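Local coordinates for enoyl CoA hydratase/isomerase (Crotonase) (Legionella pneumophila subsp. pneumophila, PDB 3I47), which probably acts as an enoyl-CoA hydratase or isomerase of the crotonase family, at residues A118-F132 and L179-T193. Numbering follows the deposited sequence.
Sequences AAACDIAIASTSARF and LVQHCVPDDTLLEFT
Leu179 lays its CD2 methyl over one face of the Phe132 ring, a CH-pi contact 4.1 Å from the centroid and displaced toward the rim, while Val180 CG1 meets CZ of that ring obliquely. On the other side of the sheet, Ile125 CD1 lies in plane at the edge of the Phe192 ring, one face of which carries Val184 CG1 over its centre. Ile123 CG2 comes to the edge of the His182 imidazole.

Between these two layers the backbones pair as parallel strands, Ala126 N giving a nearly straight bond (174°) to His182 O and Ala126 O receiving Val184 N at 2.9 Å. At the start of strand 123-127, Gln181 N still bonds to Ala124 O, but the partner of Ala124 N is a side chain, not a backbone carbonyl: the glutamine bends at chi2 (104°), so that Gln181 OE1 accepts from Ala124 N at 2.8 Å while NE2 gives an in-plane hydrogen to a lone pair of Asp122 O. At the other end of the strand, the carboxylate of Asp186 grips the turn from Ser127 to Ala130. Asp186 OD1 accepts from Ser129 N, and Asp186 OD2 from Ser129 OG at 2.6 Å, each on its syn lone pair, whereas Thr128 OG1 reaches OD1 from above the carboxylate plane.

The pairing adds strand 182-184 as an edge strand, within this chain, of the mixed six-stranded sheet, beside strand 123-127, which bonds in turn to strand 102-106; helix 189-201 covers the Ile125 face, and helix 171-176 touches Phe132 and Val180 on the other.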
loop_
_atom_site.group_PDB
_atom_site.type_symbol
_atom_site.label_atom_id
_atom_site.label_comp_id
_atom_site.label_asym_id
_atom_site.label_seq_id
_atom_site.Cartn_x
_atom_site.Cartn_y
_atom_site.Cartn_z
ATOM N N ALA A 118 4.328 -1.221 -2.662
ATOM C CA ALA A 118 3.407 -2.354 -2.749
ATOM C C ALA A 118 3.375 -3.126 -1.432
ATOM O O ALA A 118 2.317 -3.531 -0.975
ATOM C CB ALA A 118 3.793 -3.285 -3.915
ATOM N N ALA A 119 4.539 -3.315 -0.808
ATOM C CA ALA A 119 4.609 -4.022 0.469
ATOM C C ALA A 119 4.034 -3.225 1.650
ATOM O O ALA A 119 3.505 -3.809 2.597
ATOM C CB ALA A 119 6.059 -4.437 0.755
ATOM N N ALA A 120 4.139 -1.893 1.612
ATOM C CA ALA A 120 3.660 -1.066 2.709
ATOM C C ALA A 120 2.141 -0.988 2.743
ATOM O O ALA A 120 1.542 -0.820 3.813
ATOM C CB ALA A 120 4.247 0.350 2.590
ATOM N N CYS A 121 1.533 -1.073 1.562
ATOM C CA CYS A 121 0.069 -1.074 1.452
ATOM C C CYS A 121 -0.498 -2.387 1.993
ATOM O O CYS A 121 0.191 -3.406 2.020
ATOM C CB CYS A 121 -0.363 -0.889 0.001
ATOM S SG CYS A 121 -0.092 0.799 -0.606
ATOM N N ASP A 122 -1.761 -2.360 2.403
ATOM C CA ASP A 122 -2.405 -3.595 2.886
ATOM C C ASP A 122 -2.509 -4.629 1.769
ATOM O O ASP A 122 -2.341 -5.832 2.001
ATOM C CB ASP A 122 -3.828 -3.348 3.383
ATOM C CG ASP A 122 -3.899 -2.429 4.574
ATOM O OD1 ASP A 122 -3.060 -2.533 5.499
ATOM O OD2 ASP A 122 -4.841 -1.615 4.580
ATOM N N ILE A 123 -2.827 -4.146 0.573
ATOM C CA ILE A 123 -3.173 -4.997 -0.557
ATOM C C ILE A 123 -2.440 -4.470 -1.779
ATOM O O ILE A 123 -2.376 -3.259 -1.976
ATOM C CB ILE A 123 -4.688 -4.962 -0.856
ATOM C CG1 ILE A 123 -5.501 -5.479 0.341
ATOM C CG2 ILE A 123 -5.016 -5.753 -2.130
ATOM C CD1 ILE A 123 -6.974 -5.006 0.309
ATOM N N ALA A 124 -1.884 -5.368 -2.586
ATOM C CA ALA A 124 -1.306 -4.971 -3.862
ATOM C C ALA A 124 -1.907 -5.817 -4.976
ATOM O O ALA A 124 -2.096 -7.034 -4.825
ATOM C CB ALA A 124 0.247 -5.059 -3.840
ATOM N N ILE A 125 -2.245 -5.146 -6.073
ATOM C CA ILE A 125 -2.861 -5.750 -7.237
ATOM C C ILE A 125 -1.910 -5.486 -8.393
ATOM O O ILE A 125 -1.535 -4.328 -8.628
ATOM C CB ILE A 125 -4.220 -5.076 -7.541
ATOM C CG1 ILE A 125 -5.200 -5.235 -6.361
ATOM C CG2 ILE A 125 -4.826 -5.655 -8.841
ATOM C CD1 ILE A 125 -6.468 -4.353 -6.464
ATOM N N ALA A 126 -1.502 -6.541 -9.097
ATOM C CA ALA A 126 -0.565 -6.401 -10.209
ATOM C C ALA A 126 -1.194 -6.844 -11.517
ATOM O O ALA A 126 -2.008 -7.783 -11.537
ATOM C CB ALA A 126 0.690 -7.206 -9.936
ATOM N N SER A 127 -0.828 -6.173 -12.604
ATOM C CA SER A 127 -1.133 -6.675 -13.937
ATOM C C SER A 127 -0.212 -7.871 -14.215
ATOM O O SER A 127 0.851 -8.014 -13.593
ATOM C CB SER A 127 -0.910 -5.574 -14.979
ATOM O OG SER A 127 0.436 -5.171 -14.930
ATOM N N THR A 128 -0.621 -8.736 -15.137
ATOM C CA THR A 128 0.155 -9.947 -15.426
ATOM C C THR A 128 1.570 -9.618 -15.908
ATOM O O THR A 128 2.497 -10.410 -15.707
ATOM C CB THR A 128 -0.552 -10.842 -16.473
ATOM O OG1 THR A 128 -0.766 -10.099 -17.673
ATOM C CG2 THR A 128 -1.892 -11.331 -15.946
ATOM N N SER A 129 1.732 -8.450 -16.515
ATOM C CA SER A 129 3.027 -8.041 -17.067
ATOM C C SER A 129 3.919 -7.277 -16.077
ATOM O O SER A 129 5.042 -6.891 -16.435
ATOM C CB SER A 129 2.823 -7.224 -18.352
ATOM O OG SER A 129 2.323 -8.043 -19.395
ATOM N N ALA A 130 3.443 -7.061 -14.846
ATOM C CA ALA A 130 4.227 -6.351 -13.816
ATOM C C ALA A 130 5.493 -7.122 -13.434
ATOM O O ALA A 130 5.508 -8.355 -13.474
ATOM C CB ALA A 130 3.380 -6.085 -12.575
ATOM N N ARG A 131 6.560 -6.387 -13.113
ATOM C CA ARG A 131 7.810 -7.006 -12.668
ATOM C C ARG A 131 8.357 -6.223 -11.493
ATOM O O ARG A 131 8.137 -5.016 -11.373
ATOM C CB ARG A 131 8.874 -7.061 -13.771
ATOM C CG ARG A 131 8.451 -7.738 -15.058
ATOM C CD ARG A 131 8.320 -6.686 -16.127
ATOM N NE ARG A 131 9.453 -5.767 -16.068
ATOM C CZ ARG A 131 9.620 -4.706 -16.851
ATOM N NH1 ARG A 131 10.699 -3.950 -16.705
ATOM N NH2 ARG A 131 8.732 -4.409 -17.789
ATOM N N PHE A 132 9.057 -6.925 -10.607
ATOM C CA PHE A 132 9.562 -6.320 -9.377
ATOM C C PHE A 132 11.047 -6.586 -9.219
ATOM O O PHE A 132 11.560 -7.573 -9.732
ATOM C CB PHE A 132 8.831 -6.928 -8.172
ATOM C CG PHE A 132 7.352 -6.649 -8.159
ATOM C CD1 PHE A 132 6.481 -7.455 -8.886
ATOM C CD2 PHE A 132 6.841 -5.587 -7.405
ATOM C CE1 PHE A 132 5.090 -7.187 -8.868
ATOM C CE2 PHE A 132 5.467 -5.318 -7.382
ATOM C CZ PHE A 132 4.605 -6.130 -8.102
ATOM N N LEU A 179 3.497 -10.826 -2.012
ATOM C CA LEU A 179 3.730 -9.384 -2.183
ATOM C C LEU A 179 2.488 -8.772 -2.812
ATOM O O LEU A 179 2.033 -7.695 -2.397
ATOM C CB LEU A 179 4.956 -9.120 -3.059
ATOM C CG LEU A 179 5.275 -7.636 -3.333
ATOM C CD1 LEU A 179 5.482 -6.892 -2.022
ATOM C CD2 LEU A 179 6.508 -7.535 -4.216
ATOM N N VAL A 180 1.959 -9.446 -3.828
ATOM C CA VAL A 180 0.663 -9.048 -4.393
ATOM C C VAL A 180 -0.352 -10.139 -4.117
ATOM O O VAL A 180 0.001 -11.335 -4.062
ATOM C CB VAL A 180 0.704 -8.702 -5.911
ATOM C CG1 VAL A 180 1.774 -7.665 -6.197
ATOM C CG2 VAL A 180 0.901 -9.900 -6.750
ATOM N N GLN A 181 -1.606 -9.726 -3.944
ATOM C CA GLN A 181 -2.688 -10.674 -3.636
ATOM C C GLN A 181 -3.653 -10.919 -4.783
ATOM O O GLN A 181 -4.538 -11.788 -4.672
ATOM C CB GLN A 181 -3.476 -10.202 -2.414
ATOM C CG GLN A 181 -2.698 -10.188 -1.108
ATOM C CD GLN A 181 -2.286 -8.798 -0.670
ATOM O OE1 GLN A 181 -1.841 -7.987 -1.471
ATOM N NE2 GLN A 181 -2.429 -8.522 0.624
ATOM N N HIS A 182 -3.502 -10.152 -5.870
ATOM C CA HIS A 182 -4.310 -10.291 -7.073
ATOM C C HIS A 182 -3.437 -10.026 -8.279
ATOM O O HIS A 182 -2.637 -9.090 -8.273
ATOM C CB HIS A 182 -5.459 -9.274 -7.083
ATOM C CG HIS A 182 -6.352 -9.374 -5.890
ATOM N ND1 HIS A 182 -7.417 -10.244 -5.831
ATOM C CD2 HIS A 182 -6.316 -8.735 -4.695
ATOM C CE1 HIS A 182 -8.010 -10.126 -4.655
ATOM N NE2 HIS A 182 -7.356 -9.226 -3.944
ATOM N N CYS A 183 -3.604 -10.847 -9.311
ATOM C CA CYS A 183 -2.847 -10.711 -10.538
ATOM C C CYS A 183 -3.885 -10.793 -11.650
ATOM O O CYS A 183 -4.576 -11.816 -11.800
ATOM C CB CYS A 183 -1.801 -11.827 -10.610
ATOM S SG CYS A 183 -0.677 -11.742 -12.022
ATOM N N VAL A 184 -4.032 -9.702 -12.393
ATOM C CA VAL A 184 -5.184 -9.512 -13.286
ATOM C C VAL A 184 -4.738 -9.053 -14.680
ATOM O O VAL A 184 -3.608 -8.577 -14.849
ATOM C CB VAL A 184 -6.202 -8.514 -12.661
ATOM C CG1 VAL A 184 -6.707 -9.031 -11.302
ATOM C CG2 VAL A 184 -5.566 -7.147 -12.502
ATOM N N PRO A 185 -5.600 -9.210 -15.710
ATOM C CA PRO A 185 -5.197 -8.848 -17.066
ATOM C C PRO A 185 -4.763 -7.394 -17.202
ATOM O O PRO A 185 -5.372 -6.511 -16.596
ATOM C CB PRO A 185 -6.473 -9.111 -17.884
ATOM C CG PRO A 185 -7.166 -10.193 -17.120
ATOM C CD PRO A 185 -6.951 -9.799 -15.691
ATOM N N ASP A 186 -3.711 -7.168 -17.992
ATOM C CA ASP A 186 -3.134 -5.833 -18.197
ATOM C C ASP A 186 -4.162 -4.734 -18.532
ATOM O O ASP A 186 -4.161 -3.649 -17.934
ATOM C CB ASP A 186 -2.097 -5.877 -19.333
ATOM C CG ASP A 186 -0.827 -6.661 -18.977
ATOM O OD1 ASP A 186 -0.682 -7.158 -17.847
ATOM O OD2 ASP A 186 0.054 -6.765 -19.861
ATOM N N ASP A 187 -5.028 -5.008 -19.500
ATOM C CA ASP A 187 -5.867 -3.947 -20.046
ATOM C C ASP A 187 -7.049 -3.617 -19.153
ATOM O O ASP A 187 -7.752 -2.637 -19.410
ATOM C CB ASP A 187 -6.331 -4.280 -21.462
ATOM C CG ASP A 187 -5.186 -4.310 -22.462
ATOM O OD1 ASP A 187 -4.080 -3.793 -22.165
ATOM O OD2 ASP A 187 -5.400 -4.855 -23.561
ATOM N N THR A 188 -7.263 -4.419 -18.105
ATOM C CA THR A 188 -8.349 -4.135 -17.151
ATOM C C THR A 188 -7.891 -3.975 -15.695
ATOM O O THR A 188 -8.679 -4.089 -14.756
ATOM C CB THR A 188 -9.498 -5.142 -17.275
ATOM O OG1 THR A 188 -8.964 -6.469 -17.349
ATOM C CG2 THR A 188 -10.326 -4.846 -18.516
ATOM N N LEU A 189 -6.608 -3.665 -15.512
ATOM C CA LEU A 189 -6.059 -3.456 -14.179
ATOM C C LEU A 189 -6.799 -2.347 -13.430
ATOM O O LEU A 189 -7.201 -2.539 -12.276
ATOM C CB LEU A 189 -4.556 -3.142 -14.270
ATOM C CG LEU A 189 -3.827 -2.818 -12.959
ATOM C CD1 LEU A 189 -3.840 -4.017 -11.991
ATOM C CD2 LEU A 189 -2.382 -2.398 -13.254
ATOM N N LEU A 190 -6.975 -1.198 -14.088
ATOM C CA LEU A 190 -7.676 -0.075 -13.472
ATOM C C LEU A 190 -9.114 -0.436 -13.111
ATOM O O LEU A 190 -9.551 -0.232 -11.975
ATOM C CB LEU A 190 -7.652 1.150 -14.407
ATOM C CG LEU A 190 -8.378 2.394 -13.879
ATOM C CD1 LEU A 190 -7.771 2.882 -12.573
ATOM C CD2 LEU A 190 -8.349 3.519 -14.931
ATOM N N GLU A 191 -9.836 -1.012 -14.069
ATOM C CA GLU A 191 -11.235 -1.369 -13.845
ATOM C C GLU A 191 -11.371 -2.349 -12.678
ATOM O O GLU A 191 -12.224 -2.173 -11.804
ATOM C CB GLU A 191 -11.858 -1.953 -15.119
ATOM C CG GLU A 191 -12.046 -0.918 -16.242
ATOM C CD GLU A 191 -10.809 -0.691 -17.128
ATOM O OE1 GLU A 191 -11.008 -0.097 -18.207
ATOM O OE2 GLU A 191 -9.651 -1.067 -16.793
ATOM N N PHE A 192 -10.516 -3.372 -12.648
ATOM C CA PHE A 192 -10.520 -4.327 -11.532
ATOM C C PHE A 192 -10.290 -3.623 -10.186
ATOM O O PHE A 192 -11.001 -3.850 -9.204
ATOM C CB PHE A 192 -9.441 -5.407 -11.739
ATOM C CG PHE A 192 -9.370 -6.408 -10.623
ATOM C CD1 PHE A 192 -8.606 -6.163 -9.473
ATOM C CD2 PHE A 192 -10.090 -7.599 -10.703
ATOM C CE1 PHE A 192 -8.563 -7.096 -8.414
ATOM C CE2 PHE A 192 -10.045 -8.541 -9.670
ATOM C CZ PHE A 192 -9.281 -8.292 -8.516
ATOM N N THR A 193 -9.268 -2.773 -10.152
ATOM C CA THR A 193 -8.868 -2.099 -8.931
ATOM C C THR A 193 -9.957 -1.165 -8.414
ATOM O O THR A 193 -10.255 -1.166 -7.219
ATOM C CB THR A 193 -7.556 -1.326 -9.165
ATOM O OG1 THR A 193 -6.534 -2.272 -9.477
ATOM C CG2 THR A 193 -7.153 -0.557 -7.912
HETATM O O HOH W 1 -2.835 -9.335 -19.757
#